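Local coordinates for ABC transporter substrate-binding protein (PDB 4I1D) that probably binds small organic ligands in the periplasm as the solute receptor of an ABC transporter, and can hold D-malate in its cleft, at residues W128-L139 with L173-W184. Sequence-based numbering, arbitrary orientation.
Sequences WDVKKFPGRRAL and LEEIKPHITVWW. With SO4 (sulfate ion), chain E.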
loop_
_atom_site.group_PDB
_atom_site.type_symbol
_atom_site.label_atom_id
_atom_site.label_comp_id
_atom_site.label_asym_id
_atom_site.label_seq_id
_atom_site.Cartn_x
_atom_site.Cartn_y
_atom_site.Cartn_z
ATOM N N TRP A 128 9.418 23.331 -31.724
ATOM C CA TRP A 128 10.555 22.564 -31.217
ATOM C C TRP A 128 11.863 23.370 -31.204
ATOM O O TRP A 128 12.816 23.010 -30.508
ATOM C CB TRP A 128 10.734 21.269 -32.020
ATOM C CG TRP A 128 10.281 20.043 -31.274
ATOM C CD1 TRP A 128 11.081 19.090 -30.692
ATOM C CD2 TRP A 128 8.919 19.637 -31.013
ATOM N NE1 TRP A 128 10.303 18.122 -30.090
ATOM C CE2 TRP A 128 8.976 18.428 -30.276
ATOM C CE3 TRP A 128 7.666 20.168 -31.339
ATOM C CZ2 TRP A 128 7.825 17.746 -29.856
ATOM C CZ3 TRP A 128 6.509 19.483 -30.913
ATOM C CH2 TRP A 128 6.606 18.283 -30.186
ATOM N N ASP A 129 11.912 24.467 -31.954
ATOM C CA ASP A 129 13.155 25.255 -32.043
ATOM C C ASP A 129 13.263 26.280 -30.912
ATOM O O ASP A 129 12.910 27.445 -31.078
ATOM C CB ASP A 129 13.254 25.964 -33.388
ATOM C CG ASP A 129 14.664 26.471 -33.684
ATOM O OD1 ASP A 129 15.007 26.554 -34.883
ATOM O OD2 ASP A 129 15.421 26.779 -32.729
ATOM N N VAL A 130 13.762 25.828 -29.768
ATOM C CA VAL A 130 13.818 26.635 -28.558
ATOM C C VAL A 130 14.802 27.791 -28.661
ATOM O O VAL A 130 14.606 28.836 -28.043
ATOM C CB VAL A 130 14.191 25.767 -27.353
ATOM C CG1 VAL A 130 14.742 26.628 -26.226
ATOM C CG2 VAL A 130 12.976 24.953 -26.903
ATOM N N LYS A 131 15.865 27.598 -29.434
ATOM C CA LYS A 131 16.843 28.660 -29.634
ATOM C C LYS A 131 16.267 29.782 -30.497
ATOM O O LYS A 131 16.434 30.957 -30.187
ATOM C CB LYS A 131 18.131 28.109 -30.249
ATOM C CG LYS A 131 19.095 27.501 -29.230
ATOM C CD LYS A 131 20.557 27.673 -29.670
ATOM C CE LYS A 131 21.538 27.283 -28.565
ATOM N NZ LYS A 131 22.965 27.540 -28.946
ATOM N N LYS A 132 15.575 29.412 -31.568
ATOM C CA LYS A 132 15.002 30.393 -32.484
ATOM C C LYS A 132 13.759 31.076 -31.913
ATOM O O LYS A 132 13.546 32.263 -32.134
ATOM C CB LYS A 132 14.666 29.735 -33.823
ATOM C CG LYS A 132 14.252 30.711 -34.903
ATOM C CD LYS A 132 14.339 30.059 -36.281
ATOM C CE LYS A 132 13.899 31.010 -37.383
ATOM N NZ LYS A 132 13.838 30.315 -38.698
ATOM N N PHE A 133 12.940 30.321 -31.185
ATOM C CA PHE A 133 11.712 30.848 -30.592
ATOM C C PHE A 133 11.701 30.570 -29.092
ATOM O O PHE A 133 11.101 29.597 -28.638
ATOM C CB PHE A 133 10.471 30.246 -31.279
ATOM C CG PHE A 133 10.426 30.501 -32.761
ATOM C CD1 PHE A 133 9.944 31.703 -33.256
ATOM C CD2 PHE A 133 10.907 29.556 -33.658
ATOM C CE1 PHE A 133 9.922 31.950 -34.619
ATOM C CE2 PHE A 133 10.893 29.796 -35.024
ATOM C CZ PHE A 133 10.399 30.994 -35.505
ATOM N N PRO A 134 12.389 31.421 -28.318
ATOM C CA PRO A 134 12.506 31.225 -26.868
ATOM C C PRO A 134 11.191 31.561 -26.178
ATOM O O PRO A 134 10.436 32.401 -26.666
ATOM C CB PRO A 134 13.592 32.236 -26.458
ATOM C CG PRO A 134 14.259 32.661 -27.754
ATOM C CD PRO A 134 13.168 32.581 -28.779
ATOM N N GLY A 135 10.915 30.900 -25.061
ATOM C CA GLY A 135 9.692 31.156 -24.330
ATOM C C GLY A 135 9.157 29.937 -23.609
ATOM O O GLY A 135 9.584 28.807 -23.873
ATOM N N ARG A 136 8.217 30.170 -22.694
ATOM C CA ARG A 136 7.574 29.087 -21.968
ATOM C C ARG A 136 6.580 28.404 -22.898
ATOM O O ARG A 136 5.971 29.049 -23.754
ATOM C CB ARG A 136 6.903 29.623 -20.711
ATOM C CG ARG A 136 7.883 30.328 -19.778
ATOM C CD ARG A 136 7.153 31.087 -18.664
ATOM N NE ARG A 136 8.070 31.434 -17.581
ATOM C CZ ARG A 136 8.062 30.873 -16.374
ATOM N NH1 ARG A 136 7.162 29.946 -16.070
ATOM N NH2 ARG A 136 8.950 31.253 -15.460
ATOM N N ARG A 137 6.460 27.092 -22.751
ATOM C CA ARG A 137 5.700 26.265 -23.677
ATOM C C ARG A 137 4.816 25.301 -22.906
ATOM O O ARG A 137 5.169 24.864 -21.806
ATOM C CB ARG A 137 6.645 25.429 -24.549
ATOM C CG ARG A 137 7.410 26.189 -25.622
ATOM C CD ARG A 137 8.629 25.390 -26.071
ATOM N NE ARG A 137 9.088 25.773 -27.407
ATOM C CZ ARG A 137 9.815 26.854 -27.675
ATOM N NH1 ARG A 137 10.178 27.101 -28.925
ATOM N NH2 ARG A 137 10.177 27.690 -26.703
ATOM N N ALA A 138 3.685 24.947 -23.505
ATOM C CA ALA A 138 2.786 23.944 -22.934
ATOM C C ALA A 138 2.334 23.010 -24.043
ATOM O O ALA A 138 2.207 23.417 -25.203
ATOM C CB ALA A 138 1.582 24.600 -22.276
ATOM N N LEU A 139 2.118 21.750 -23.683
ATOM C CA LEU A 139 1.530 20.780 -24.593
ATOM C C LEU A 139 0.459 20.086 -23.781
ATOM O O LEU A 139 0.429 20.223 -22.556
ATOM C CB LEU A 139 2.574 19.763 -25.091
ATOM C CG LEU A 139 3.629 20.214 -26.111
ATOM C CD1 LEU A 139 4.636 19.077 -26.407
ATOM C CD2 LEU A 139 2.965 20.708 -27.398
ATOM N N LEU A 173 9.409 13.816 -28.705
ATOM C CA LEU A 173 8.780 14.382 -27.518
ATOM C C LEU A 173 9.714 14.381 -26.311
ATOM O O LEU A 173 9.658 15.282 -25.465
ATOM C CB LEU A 173 7.492 13.632 -27.185
ATOM C CG LEU A 173 6.293 14.073 -28.015
ATOM C CD1 LEU A 173 5.183 13.042 -27.897
ATOM C CD2 LEU A 173 5.822 15.449 -27.544
ATOM N N GLU A 174 10.552 13.355 -26.226
ATOM C CA GLU A 174 11.545 13.265 -25.166
ATOM C C GLU A 174 12.499 14.443 -25.266
ATOM O O GLU A 174 12.879 15.027 -24.257
ATOM C CB GLU A 174 12.327 11.950 -25.253
ATOM C CG GLU A 174 11.873 10.910 -24.238
ATOM C CD GLU A 174 12.039 11.385 -22.797
ATOM O OE1 GLU A 174 12.940 12.211 -22.529
ATOM O OE2 GLU A 174 11.267 10.931 -21.929
ATOM N N GLU A 175 12.869 14.798 -26.491
ATOM C CA GLU A 175 13.761 15.926 -26.716
ATOM C C GLU A 175 13.195 17.252 -26.165
ATOM O O GLU A 175 13.929 18.042 -25.577
ATOM C CB GLU A 175 14.108 16.051 -28.205
ATOM C CG GLU A 175 14.833 17.350 -28.561
ATOM C CD GLU A 175 15.030 17.552 -30.062
ATOM O OE1 GLU A 175 14.619 16.674 -30.857
ATOM O OE2 GLU A 175 15.602 18.602 -30.439
ATOM N N ILE A 176 11.897 17.486 -26.328
ATOM C CA ILE A 176 11.318 18.793 -25.999
ATOM C C ILE A 176 10.936 18.878 -24.520
ATOM O O ILE A 176 10.823 19.965 -23.949
ATOM C CB ILE A 176 10.050 19.079 -26.850
ATOM C CG1 ILE A 176 9.729 20.580 -26.906
ATOM C CG2 ILE A 176 8.839 18.334 -26.274
ATOM C CD1 ILE A 176 10.927 21.480 -27.174
ATOM N N LYS A 177 10.741 17.714 -23.914
ATOM C CA LYS A 177 10.164 17.593 -22.575
ATOM C C LYS A 177 10.738 18.564 -21.510
ATOM O O LYS A 177 9.982 19.157 -20.734
ATOM C CB LYS A 177 10.293 16.140 -22.116
ATOM C CG LYS A 177 9.386 15.732 -20.991
ATOM C CD LYS A 177 9.558 14.253 -20.721
ATOM C CE LYS A 177 8.364 13.688 -19.958
ATOM N NZ LYS A 177 8.577 12.254 -19.629
ATOM N N PRO A 178 12.071 18.730 -21.466
ATOM C CA PRO A 178 12.643 19.637 -20.455
ATOM C C PRO A 178 12.252 21.095 -20.694
ATOM O O PRO A 178 12.397 21.937 -19.796
ATOM C CB PRO A 178 14.163 19.464 -20.638
ATOM C CG PRO A 178 14.324 18.123 -21.272
ATOM C CD PRO A 178 13.114 17.969 -22.180
ATOM N N HIS A 179 11.747 21.382 -21.894
ATOM C CA HIS A 179 11.401 22.747 -22.259
ATOM C C HIS A 179 9.904 22.995 -22.146
ATOM O O HIS A 179 9.424 24.093 -22.430
ATOM C CB HIS A 179 11.908 23.058 -23.661
ATOM C CG HIS A 179 13.395 22.941 -23.790
ATOM N ND1 HIS A 179 14.256 23.903 -23.311
ATOM C CD2 HIS A 179 14.172 21.959 -24.308
ATOM C CE1 HIS A 179 15.504 23.532 -23.554
ATOM N NE2 HIS A 179 15.481 22.356 -24.156
ATOM N N ILE A 180 9.171 21.973 -21.715
ATOM C CA ILE A 180 7.750 22.133 -21.499
ATOM C C ILE A 180 7.525 22.626 -20.072
ATOM O O ILE A 180 7.913 21.979 -19.094
ATOM C CB ILE A 180 6.981 20.836 -21.758
ATOM C CG1 ILE A 180 7.162 20.399 -23.218
ATOM C CG2 ILE A 180 5.516 21.014 -21.407
ATOM C CD1 ILE A 180 6.936 21.501 -24.242
ATOM N N THR A 181 6.913 23.800 -19.978
ATOM C CA THR A 181 6.630 24.443 -18.711
ATOM C C THR A 181 5.494 23.718 -18.005
ATOM O O THR A 181 5.560 23.456 -16.802
ATOM C CB THR A 181 6.225 25.890 -18.963
ATOM O OG1 THR A 181 7.258 26.533 -19.723
ATOM C CG2 THR A 181 5.993 26.625 -17.656
ATOM N N VAL A 182 4.454 23.394 -18.771
ATOM C CA VAL A 182 3.270 22.727 -18.246
ATOM C C VAL A 182 2.676 21.771 -19.274
ATOM O O VAL A 182 2.545 22.115 -20.443
ATOM C CB VAL A 182 2.151 23.741 -17.899
ATOM C CG1 VAL A 182 0.888 23.003 -17.486
ATOM C CG2 VAL A 182 2.596 24.686 -16.809
ATOM N N TRP A 183 2.304 20.577 -18.824
ATOM C CA TRP A 183 1.475 19.676 -19.617
ATOM C C TRP A 183 0.034 19.843 -19.158
ATOM O O TRP A 183 -0.326 19.391 -18.071
ATOM C CB TRP A 183 1.921 18.230 -19.400
ATOM C CG TRP A 183 3.310 17.951 -19.928
ATOM C CD1 TRP A 183 4.490 18.145 -19.275
ATOM C CD2 TRP A 183 3.648 17.425 -21.219
ATOM N NE1 TRP A 183 5.545 17.768 -20.078
ATOM C CE2 TRP A 183 5.053 17.324 -21.277
ATOM C CE3 TRP A 183 2.897 17.037 -22.335
ATOM C CZ2 TRP A 183 5.721 16.846 -22.400
ATOM C CZ3 TRP A 183 3.565 16.561 -23.452
ATOM C CH2 TRP A 183 4.956 16.473 -23.477
ATOM N N TRP A 184 -0.793 20.495 -19.967
ATOM C CA TRP A 184 -2.151 20.796 -19.516
ATOM C C TRP A 184 -3.115 19.633 -19.686
ATOM O O TRP A 184 -2.887 18.739 -20.501
ATOM C CB TRP A 184 -2.706 22.074 -20.157
ATOM C CG TRP A 184 -2.850 22.069 -21.664
ATOM C CD1 TRP A 184 -1.978 22.602 -22.564
ATOM C CD2 TRP A 184 -3.951 21.555 -22.431
ATOM N NE1 TRP A 184 -2.457 22.442 -23.843
ATOM C CE2 TRP A 184 -3.665 21.805 -23.791
ATOM C CE3 TRP A 184 -5.150 20.913 -22.100
ATOM C CZ2 TRP A 184 -4.528 21.423 -24.826
ATOM C CZ3 TRP A 184 -6.009 20.538 -23.128
ATOM C CH2 TRP A 184 -5.693 20.796 -24.473
HETATM S S SO4 E . 10.794 26.149 -18.306
HETATM O O1 SO4 E . 9.455 26.555 -17.879
HETATM O O2 SO4 E . 10.921 24.691 -18.249
HETATM O O3 SO4 E . 11.043 26.593 -19.680
HETATM O O4 SO4 E . 11.764 26.776 -17.409
HETATM O O HOH W 1 10.795 26.462 -23.301
#
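A138 and L139 pair in parallel with V182 and W183, the short strand axes 4.9 Å apart and 33° askew, with V182 O accepting from L139 N and L139 O from W184 N. Before this ladder R137 O takes the amide of T181 at 2.7 Å, and T181 OG1, beside its own backbone N (chi1 -55°), accepts from R137 N at 3.2 Å and donates to a sulfate probably from the crystallisation liquor. Parallel strands need a crossover, here through helices 146-153 and 166-176, the latter's end packing on L139, whose CD1 lies 4.0 Å from both I180 CD1 and L173 CD2 and whose CB meets W183 CZ3 at 3.7 Å. I176 sits over one face of the W128 indole, CG1 4.1 Å from the five-membered ring's centroid, and L173 CD2 reaches the edge; NE1 bonds to K172 O. A leucine at W128 would probably cost K172 O the indole N-H and leave I176 without a flat surface to pack on. V130 CG2 makes a CH-pi contact over one face of the H179 ring and also lies over the R137 guanidinium, which grips F133 O end-on through NH1 and NH2. This is a beta-alpha-beta crossover with two helices in the connection, as in the alpha/beta lobes of periplasmic binding proteins; at its end the W184 ring meets W205 of the D-malate pocket edge-to-face, its nearest atoms about 5 Å from the ligand.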